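Local coordinates for uncharacterized protein SPOA0173 (Silicibacter pomeroyi, PDB 3EYT), which is of unknown function but has a thioredoxin-like fold and may act as an oxidoreductase with antioxidant activity, at residues Lys29-Cys43 against Met115-Ala127. Sequence-based numbering, arbitrary orientation.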
ATOM      1  N   LYS C  29     -29.817   0.207  18.051  1.00 26.40           N
ATOM      2  CA  LYS C  29     -29.935  -0.581  16.814  1.00 25.67           C
ATOM      3  C   LYS C  29     -29.227  -1.897  17.038  1.00 24.53           C
ATOM      4  O   LYS C  29     -28.248  -1.968  17.790  1.00 23.71           O
ATOM      5  CB  LYS C  29     -29.223   0.086  15.636  1.00 26.41           C
ATOM      6  CG  LYS C  29     -29.850   1.359  15.126  1.00 27.45           C
ATOM      7  CD  LYS C  29     -28.824   2.089  14.276  1.00 27.77           C
ATOM      8  CE  LYS C  29     -29.382   3.385  13.724  1.00 32.66           C
ATOM      9  NZ  LYS C  29     -30.695   3.149  13.093  1.00 35.53           N
ATOM     10  N   VAL C  30     -29.745  -2.936  16.398  1.00 23.42           N
ATOM     11  CA  VAL C  30     -29.013  -4.174  16.247  1.00 22.03           C
ATOM     12  C   VAL C  30     -27.933  -3.870  15.189  1.00 21.73           C
ATOM     13  O   VAL C  30     -28.173  -3.173  14.202  1.00 21.99           O
ATOM     14  CB  VAL C  30     -29.969  -5.330  15.856  1.00 22.07           C
ATOM     15  CG1 VAL C  30     -29.203  -6.588  15.469  1.00 21.99           C
ATOM     16  CG2 VAL C  30     -30.931  -5.619  17.019  1.00 19.83           C
ATOM     17  N   ILE C  31     -26.716  -4.324  15.441  1.00 20.31           N
ATOM     18  CA  ILE C  31     -25.611  -4.033  14.528  1.00 18.76           C
ATOM     19  C   ILE C  31     -25.057  -5.340  13.967  1.00 18.21           C
ATOM     20  O   ILE C  31     -24.787  -6.302  14.726  1.00 18.04           O
ATOM     21  CB  ILE C  31     -24.496  -3.244  15.251  1.00 18.75           C
ATOM     22  CG1 ILE C  31     -25.087  -2.042  15.998  1.00 20.05           C
ATOM     23  CG2 ILE C  31     -23.391  -2.818  14.277  1.00 16.20           C
ATOM     24  CD1 ILE C  31     -24.133  -1.425  16.993  1.00 22.02           C
ATOM     25  N   VAL C  32     -24.928  -5.395  12.644  1.00 16.75           N
ATOM     26  CA  VAL C  32     -24.315  -6.534  11.969  1.00 16.36           C
ATOM     27  C   VAL C  32     -22.997  -6.050  11.400  1.00 16.02           C
ATOM     28  O   VAL C  32     -22.970  -5.098  10.619  1.00 16.31           O
ATOM     29  CB  VAL C  32     -25.195  -7.038  10.798  1.00 16.40           C
ATOM     30  CG1 VAL C  32     -24.524  -8.194  10.073  1.00 15.11           C
ATOM     31  CG2 VAL C  32     -26.579  -7.453  11.304  1.00 17.72           C
ATOM     32  N   ILE C  33     -21.902  -6.690  11.793  1.00 16.24           N
ATOM     33  CA  ILE C  33     -20.592  -6.352  11.257  1.00 16.99           C
ATOM     34  C   ILE C  33     -20.023  -7.492  10.433  1.00 16.24           C
ATOM     35  O   ILE C  33     -19.874  -8.603  10.917  1.00 17.07           O
ATOM     36  CB  ILE C  33     -19.585  -5.983  12.372  1.00 17.33           C
ATOM     37  CG1 ILE C  33     -20.150  -4.898  13.278  1.00 18.34           C
ATOM     38  CG2 ILE C  33     -18.206  -5.529  11.794  1.00 17.68           C
ATOM     39  CD1 ILE C  33     -19.256  -4.623  14.556  1.00 20.51           C
ATOM     40  N   GLU C  34     -19.664  -7.182   9.196  1.00 15.39           N
ATOM     41  CA  GLU C  34     -19.021  -8.151   8.327  1.00 15.52           C
ATOM     42  C   GLU C  34     -17.532  -7.795   8.239  1.00 14.59           C
ATOM     43  O   GLU C  34     -17.171  -6.758   7.676  1.00 15.09           O
ATOM     44  CB  GLU C  34     -19.707  -8.130   6.953  1.00 15.85           C
ATOM     45  CG  GLU C  34     -19.060  -8.950   5.861  1.00 20.01           C
ATOM     46  CD  GLU C  34     -19.176 -10.452   6.083  1.00 24.32           C
ATOM     47  OE1 GLU C  34     -20.077 -10.919   6.824  1.00 26.63           O
ATOM     48  OE2 GLU C  34     -18.338 -11.167   5.511  1.00 29.56           O
ATOM     49  N   ALA C  35     -16.693  -8.654   8.817  1.00 13.67           N
ATOM     50  CA  ALA C  35     -15.250  -8.473   8.824  1.00 12.85           C
ATOM     51  C   ALA C  35     -14.732  -9.297   7.661  1.00 13.29           C
ATOM     52  O   ALA C  35     -15.042 -10.488   7.538  1.00 13.58           O
ATOM     53  CB  ALA C  35     -14.638  -8.950  10.115  1.00 11.98           C
ATOM     54  N   PHE C  36     -13.969  -8.648   6.790  1.00 13.24           N
ATOM     55  CA  PHE C  36     -13.591  -9.258   5.533  1.00 13.57           C
ATOM     56  C   PHE C  36     -12.215  -8.725   5.111  1.00 13.59           C
ATOM     57  O   PHE C  36     -11.753  -7.682   5.598  1.00 12.04           O
ATOM     58  CB  PHE C  36     -14.653  -8.938   4.450  1.00 13.46           C
ATOM     59  CG  PHE C  36     -14.647  -7.486   3.984  1.00 15.11           C
ATOM     60  CD1 PHE C  36     -14.016  -7.132   2.781  1.00 13.87           C
ATOM     61  CD2 PHE C  36     -15.280  -6.484   4.744  1.00 16.07           C
ATOM     62  CE1 PHE C  36     -14.001  -5.792   2.347  1.00 14.74           C
ATOM     63  CE2 PHE C  36     -15.281  -5.154   4.334  1.00 18.03           C
ATOM     64  CZ  PHE C  36     -14.629  -4.797   3.121  1.00 14.00           C
ATOM     65  N   GLN C  37     -11.592  -9.444   4.171  1.00 13.47           N
ATOM     66  CA  GLN C  37     -10.430  -8.960   3.427  1.00 11.86           C
ATOM     67  C   GLN C  37     -10.864  -8.972   1.986  1.00 12.58           C
ATOM     68  O   GLN C  37     -11.479  -9.954   1.519  1.00 12.88           O
ATOM     69  CB  GLN C  37      -9.234  -9.921   3.535  1.00 12.48           C
ATOM     70  CG  GLN C  37      -8.603 -10.015   4.945  1.00 13.88           C
ATOM     71  CD  GLN C  37      -7.327 -10.858   4.951  1.00 15.11           C
ATOM     72  OE1 GLN C  37      -6.249 -10.328   5.140  1.00 13.58           O
ATOM     73  NE2 GLN C  37      -7.451 -12.146   4.666  1.00 14.53           N
HETATM   74  N   MSE C  38     -10.502  -7.921   1.267  1.00 12.33           N
HETATM   75  CA  MSE C  38     -10.953  -7.752  -0.112  1.00 12.81           C
HETATM   76  C   MSE C  38     -10.424  -8.842  -1.048  1.00 13.45           C
HETATM   77  O   MSE C  38     -11.081  -9.175  -2.014  1.00 14.02           O
HETATM   78  CB  MSE C  38     -10.593  -6.356  -0.620  1.00 12.82           C
HETATM   79  CG  MSE C  38      -9.085  -6.112  -0.657  1.00 12.80           C
HETATM   80 SE   MSE C  38      -8.711  -4.312  -1.327  0.75 18.30          SE
HETATM   81  CE  MSE C  38      -8.815  -4.710  -3.266  1.00 13.03           C
ATOM     82  N   LEU C  39      -9.253  -9.411  -0.762  1.00 13.40           N
ATOM     83  CA  LEU C  39      -8.707 -10.476  -1.612  1.00 14.68           C
ATOM     84  C   LEU C  39      -8.993 -11.916  -1.120  1.00 15.67           C
ATOM     85  O   LEU C  39      -8.442 -12.894  -1.633  1.00 15.51           O
ATOM     86  CB  LEU C  39      -7.189 -10.256  -1.827  1.00 14.66           C
ATOM     87  CG  LEU C  39      -6.738  -8.906  -2.404  1.00 15.83           C
ATOM     88  CD1 LEU C  39      -5.226  -8.950  -2.630  1.00 16.19           C
ATOM     89  CD2 LEU C  39      -7.471  -8.589  -3.738  1.00 15.30           C
ATOM     90  N   CYS C  40      -9.878 -12.055  -0.149  1.00 16.40           N
ATOM     91  CA  CYS C  40     -10.198 -13.369   0.373  1.00 17.84           C
ATOM     92  C   CYS C  40     -11.382 -13.938  -0.408  1.00 16.51           C
ATOM     93  O   CYS C  40     -12.452 -13.341  -0.430  1.00 16.10           O
ATOM     94  CB  CYS C  40     -10.474 -13.241   1.863  1.00 18.10           C
ATOM     95  SG  CYS C  40     -11.482 -14.528   2.609  1.00 25.44           S
ATOM     96  N   PRO C  41     -11.180 -15.076  -1.094  1.00 16.81           N
ATOM     97  CA  PRO C  41     -12.234 -15.538  -2.012  1.00 16.70           C
ATOM     98  C   PRO C  41     -13.569 -15.794  -1.314  1.00 17.22           C
ATOM     99  O   PRO C  41     -14.617 -15.484  -1.887  1.00 17.08           O
ATOM    100  CB  PRO C  41     -11.652 -16.820  -2.641  1.00 16.66           C
ATOM    101  CG  PRO C  41     -10.167 -16.657  -2.501  1.00 16.73           C
ATOM    102  CD  PRO C  41      -9.944 -15.867  -1.216  1.00 15.97           C
ATOM    103  N   GLY C  42     -13.551 -16.297  -0.074  1.00 17.04           N
ATOM    104  CA  GLY C  42     -14.808 -16.560   0.655  1.00 17.29           C
ATOM    105  C   GLY C  42     -15.545 -15.277   1.021  1.00 17.80           C
ATOM    106  O   GLY C  42     -16.774 -15.261   1.044  1.00 18.81           O
ATOM    107  N   CYS C  43     -14.814 -14.204   1.326  1.00 16.62           N
ATOM    108  CA  CYS C  43     -15.426 -12.888   1.555  1.00 17.40           C
ATOM    109  C   CYS C  43     -16.143 -12.357   0.318  1.00 17.81           C
ATOM    110  O   CYS C  43     -17.229 -11.791   0.403  1.00 17.80           O
ATOM    111  CB  CYS C  43     -14.355 -11.858   1.979  1.00 17.34           C
ATOM    112  SG  CYS C  43     -13.642 -12.245   3.599  1.00 20.69           S
HETATM  113  N   MSE C 115     -11.164 -12.743  16.506  1.00 14.44           N
HETATM  114  CA  MSE C 115     -11.680 -13.363  15.275  1.00 15.24           C
HETATM  115  C   MSE C 115     -10.720 -14.414  14.789  1.00 15.25           C
HETATM  116  O   MSE C 115      -9.508 -14.317  15.000  1.00 15.08           O
HETATM  117  CB  MSE C 115     -11.954 -12.301  14.201  1.00 15.32           C
HETATM  118  CG  MSE C 115     -12.895 -11.241  14.709  1.00 16.32           C
HETATM  119 SE   MSE C 115     -13.232 -10.014  13.184  0.75 22.19          SE
HETATM  120  CE  MSE C 115     -14.143  -8.566  14.149  1.00 18.83           C
ATOM    121  N   ARG C 116     -11.265 -15.443  14.159  1.00 16.98           N
ATOM    122  CA  ARG C 116     -10.472 -16.583  13.685  1.00 17.64           C
ATOM    123  C   ARG C 116     -10.004 -16.392  12.253  1.00 17.62           C
ATOM    124  O   ARG C 116      -9.162 -17.142  11.767  1.00 17.57           O
ATOM    125  CB  ARG C 116     -11.292 -17.870  13.777  1.00 18.16           C
ATOM    126  CG  ARG C 116     -11.716 -18.231  15.203  1.00 21.52           C
ATOM    127  CD  ARG C 116     -12.489 -19.544  15.207  1.00 26.31           C
ATOM    128  NE  ARG C 116     -11.584 -20.693  15.046  1.00 33.85           N
ATOM    129  CZ  ARG C 116     -10.838 -21.232  16.018  1.00 35.69           C
ATOM    130  NH1 ARG C 116     -10.867 -20.742  17.257  1.00 36.79           N
ATOM    131  NH2 ARG C 116     -10.053 -22.274  15.751  1.00 35.16           N
ATOM    132  N   GLY C 117     -10.562 -15.409  11.556  1.00 16.61           N
ATOM    133  CA  GLY C 117     -10.205 -15.235  10.139  1.00 16.13           C
ATOM    134  C   GLY C 117     -11.338 -14.464   9.518  1.00 15.73           C
ATOM    135  O   GLY C 117     -12.163 -13.860  10.246  1.00 15.14           O
ATOM    136  N   THR C 118     -11.391 -14.474   8.182  1.00 15.40           N
ATOM    137  CA  THR C 118     -12.464 -13.797   7.441  1.00 15.26           C
ATOM    138  C   THR C 118     -13.041 -14.821   6.446  1.00 15.67           C
ATOM    139  O   THR C 118     -12.314 -15.707   5.997  1.00 14.79           O
ATOM    140  CB  THR C 118     -11.898 -12.563   6.631  1.00 14.71           C
ATOM    141  OG1 THR C 118     -10.902 -13.007   5.705  1.00 15.23           O
ATOM    142  CG2 THR C 118     -11.254 -11.554   7.553  1.00 16.88           C
ATOM    143  N   PRO C 119     -14.334 -14.697   6.089  1.00 15.20           N
ATOM    144  CA  PRO C 119     -15.226 -13.689   6.662  1.00 15.20           C
ATOM    145  C   PRO C 119     -15.721 -14.069   8.060  1.00 14.67           C
ATOM    146  O   PRO C 119     -15.857 -15.255   8.387  1.00 15.36           O
ATOM    147  CB  PRO C 119     -16.402 -13.630   5.658  1.00 15.77           C
ATOM    148  CG  PRO C 119     -16.534 -15.079   5.175  1.00 14.22           C
ATOM    149  CD  PRO C 119     -15.023 -15.582   5.116  1.00 15.15           C
ATOM    150  N   SER C 120     -15.934 -13.061   8.891  1.00 14.81           N
ATOM    151  CA  SER C 120     -16.612 -13.253  10.160  1.00 15.55           C
ATOM    152  C   SER C 120     -17.783 -12.317  10.225  1.00 16.10           C
ATOM    153  O   SER C 120     -17.711 -11.178   9.756  1.00 16.87           O
ATOM    154  CB  SER C 120     -15.665 -13.008  11.338  1.00 14.76           C
ATOM    155  OG  SER C 120     -14.663 -14.009  11.312  1.00 15.29           O
ATOM    156  N   LEU C 121     -18.862 -12.791  10.828  1.00 16.64           N
ATOM    157  CA  LEU C 121     -20.034 -11.972  10.977  1.00 17.50           C
ATOM    158  C   LEU C 121     -20.315 -11.833  12.468  1.00 17.98           C
ATOM    159  O   LEU C 121     -20.388 -12.851  13.189  1.00 18.51           O
ATOM    160  CB  LEU C 121     -21.215 -12.564  10.184  1.00 18.14           C
ATOM    161  CG  LEU C 121     -22.393 -11.564  10.008  1.00 21.40           C
ATOM    162  CD1 LEU C 121     -23.150 -11.752   8.758  1.00 24.16           C
ATOM    163  CD2 LEU C 121     -23.328 -11.641  11.190  1.00 21.89           C
ATOM    164  N   LEU C 122     -20.400 -10.581  12.941  1.00 17.10           N
ATOM    165  CA  LEU C 122     -20.627 -10.310  14.365  1.00 18.40           C
ATOM    166  C   LEU C 122     -21.970  -9.635  14.520  1.00 17.94           C
ATOM    167  O   LEU C 122     -22.334  -8.777  13.702  1.00 17.84           O
ATOM    168  CB  LEU C 122     -19.548  -9.394  14.935  1.00 18.21           C
ATOM    169  CG  LEU C 122     -18.029  -9.689  14.908  1.00 20.76           C
ATOM    170  CD1 LEU C 122     -17.664 -10.686  15.948  1.00 21.06           C
ATOM    171  CD2 LEU C 122     -17.466 -10.097  13.547  1.00 22.19           C
ATOM    172  N   LEU C 123     -22.704 -10.015  15.563  1.00 17.78           N
ATOM    173  CA  LEU C 123     -24.000  -9.433  15.885  1.00 18.55           C
ATOM    174  C   LEU C 123     -23.979  -8.843  17.271  1.00 18.50           C
ATOM    175  O   LEU C 123     -23.714  -9.557  18.258  1.00 18.59           O
ATOM    176  CB  LEU C 123     -25.126 -10.481  15.888  1.00 19.08           C
ATOM    177  CG  LEU C 123     -25.871 -10.961  14.652  1.00 24.12           C
ATOM    178  CD1 LEU C 123     -27.215 -11.532  15.156  1.00 24.55           C
ATOM    179  CD2 LEU C 123     -26.095  -9.868  13.612  1.00 25.57           C
ATOM    180  N   ILE C 124     -24.293  -7.554  17.332  1.00 17.28           N
ATOM    181  CA  ILE C 124     -24.313  -6.779  18.555  1.00 18.43           C
ATOM    182  C   ILE C 124     -25.746  -6.337  18.854  1.00 18.17           C
ATOM    183  O   ILE C 124     -26.437  -5.777  17.994  1.00 17.82           O
ATOM    184  CB  ILE C 124     -23.368  -5.562  18.452  1.00 18.25           C
ATOM    185  CG1 ILE C 124     -21.904  -6.043  18.314  1.00 18.56           C
ATOM    186  CG2 ILE C 124     -23.501  -4.620  19.670  1.00 18.95           C
ATOM    187  CD1 ILE C 124     -20.980  -4.942  17.837  1.00 18.89           C
ATOM    188  N   ASP C 125     -26.184  -6.589  20.079  1.00 18.66           N
ATOM    189  CA  ASP C 125     -27.564  -6.294  20.456  1.00 19.00           C
ATOM    190  C   ASP C 125     -27.782  -4.797  20.689  1.00 19.47           C
ATOM    191  O   ASP C 125     -26.837  -4.031  20.669  1.00 19.63           O
ATOM    192  CB  ASP C 125     -28.020  -7.172  21.632  1.00 18.78           C
ATOM    193  CG  ASP C 125     -27.337  -6.832  22.959  1.00 21.19           C
ATOM    194  OD1 ASP C 125     -26.735  -5.739  23.122  1.00 20.08           O
ATOM    195  OD2 ASP C 125     -27.440  -7.681  23.880  1.00 22.58           O
ATOM    196  N   LYS C 126     -29.034  -4.390  20.912  1.00 20.57           N
ATOM    197  CA  LYS C 126     -29.391  -2.973  21.161  1.00 21.02           C
ATOM    198  C   LYS C 126     -28.664  -2.352  22.358  1.00 21.18           C
ATOM    199  O   LYS C 126     -28.558  -1.130  22.471  1.00 21.20           O
ATOM    200  CB  LYS C 126     -30.893  -2.855  21.413  1.00 21.02           C
ATOM    201  CG  LYS C 126     -31.739  -3.320  20.296  1.00 21.19           C
ATOM    202  CD  LYS C 126     -33.182  -2.947  20.578  1.00 20.08           C
ATOM    203  CE  LYS C 126     -34.046  -3.658  19.602  1.00 20.25           C
ATOM    204  NZ  LYS C 126     -35.478  -3.399  19.858  1.00 20.84           N
ATOM    205  N   ALA C 127     -28.186  -3.195  23.266  1.00 22.01           N
ATOM    206  CA  ALA C 127     -27.485  -2.711  24.458  1.00 22.54           C
ATOM    207  C   ALA C 127     -25.966  -2.613  24.279  1.00 22.52           C
ATOM    208  O   ALA C 127     -25.275  -2.230  25.212  1.00 23.38           O
ATOM    209  CB  ALA C 127     -27.843  -3.574  25.675  1.00 22.51           C
TER
HETATM  210  O   HOH W   1     -26.343  -1.376  19.822  1.00 16.96           O
HETATM  211  O   HOH W   2      -8.792 -15.031   4.880  1.00 37.55           O
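The thioredoxin fold brings its CxxC motif and its cis-proline loop together here: C40 and C43 at the start of helix 41-57 face T118 and P119, at the ends of two neighbouring antiparallel strands, 30-36 and 120-124. The strand axes pass 4.8 Å apart with their directions 162° from each other, and six backbone hydrogen bonds pair I31 with I124, I33 with L122 and A35 with S120; the bond from A35 N to S120 O, at 2.9 Å, runs nearly along the carbonyl axis. On the face bearing V32, E34, L121 and L123, V32 CG2 and L123 CD2 lie side by side at 3.4 Å, tighter than ordinary carbon contact, while helices 41-57 and 140-151 cover this layer. E34 is bent at its second torsion (chi2 70°), which turns the buried carboxylate toward P119, OE2 lying alongside P119 CB at 3.1 Å. The opposite face carries I31, I33, A35, L122 and I124; there I33 and I124 meet through their CD1 methyls, and selenomethionine M115 lays SE 3.5 Å from A35 CB.

At the putative redox site, the peptide bond before P119 is cis, and C43 SG sits 3.5 Å from T118 CB and also touches P119 CB. The same sulfur accepts a hydrogen bond from Q37 N, whereas C40, the helix N-cap, accepts from C43 N through its SG. C40 SG and C43 SG stand 3.3 Å apart, too far for a disulfide and consistent with a reduced thioredoxin-type site. Beside them, water 2 hydrogen-bonds to T118 OG1 at 3.0 Å and is held weakly by Q37 NE2, whose amide is fixed by F72 N at OE1 and by E73 OE2 at NE2.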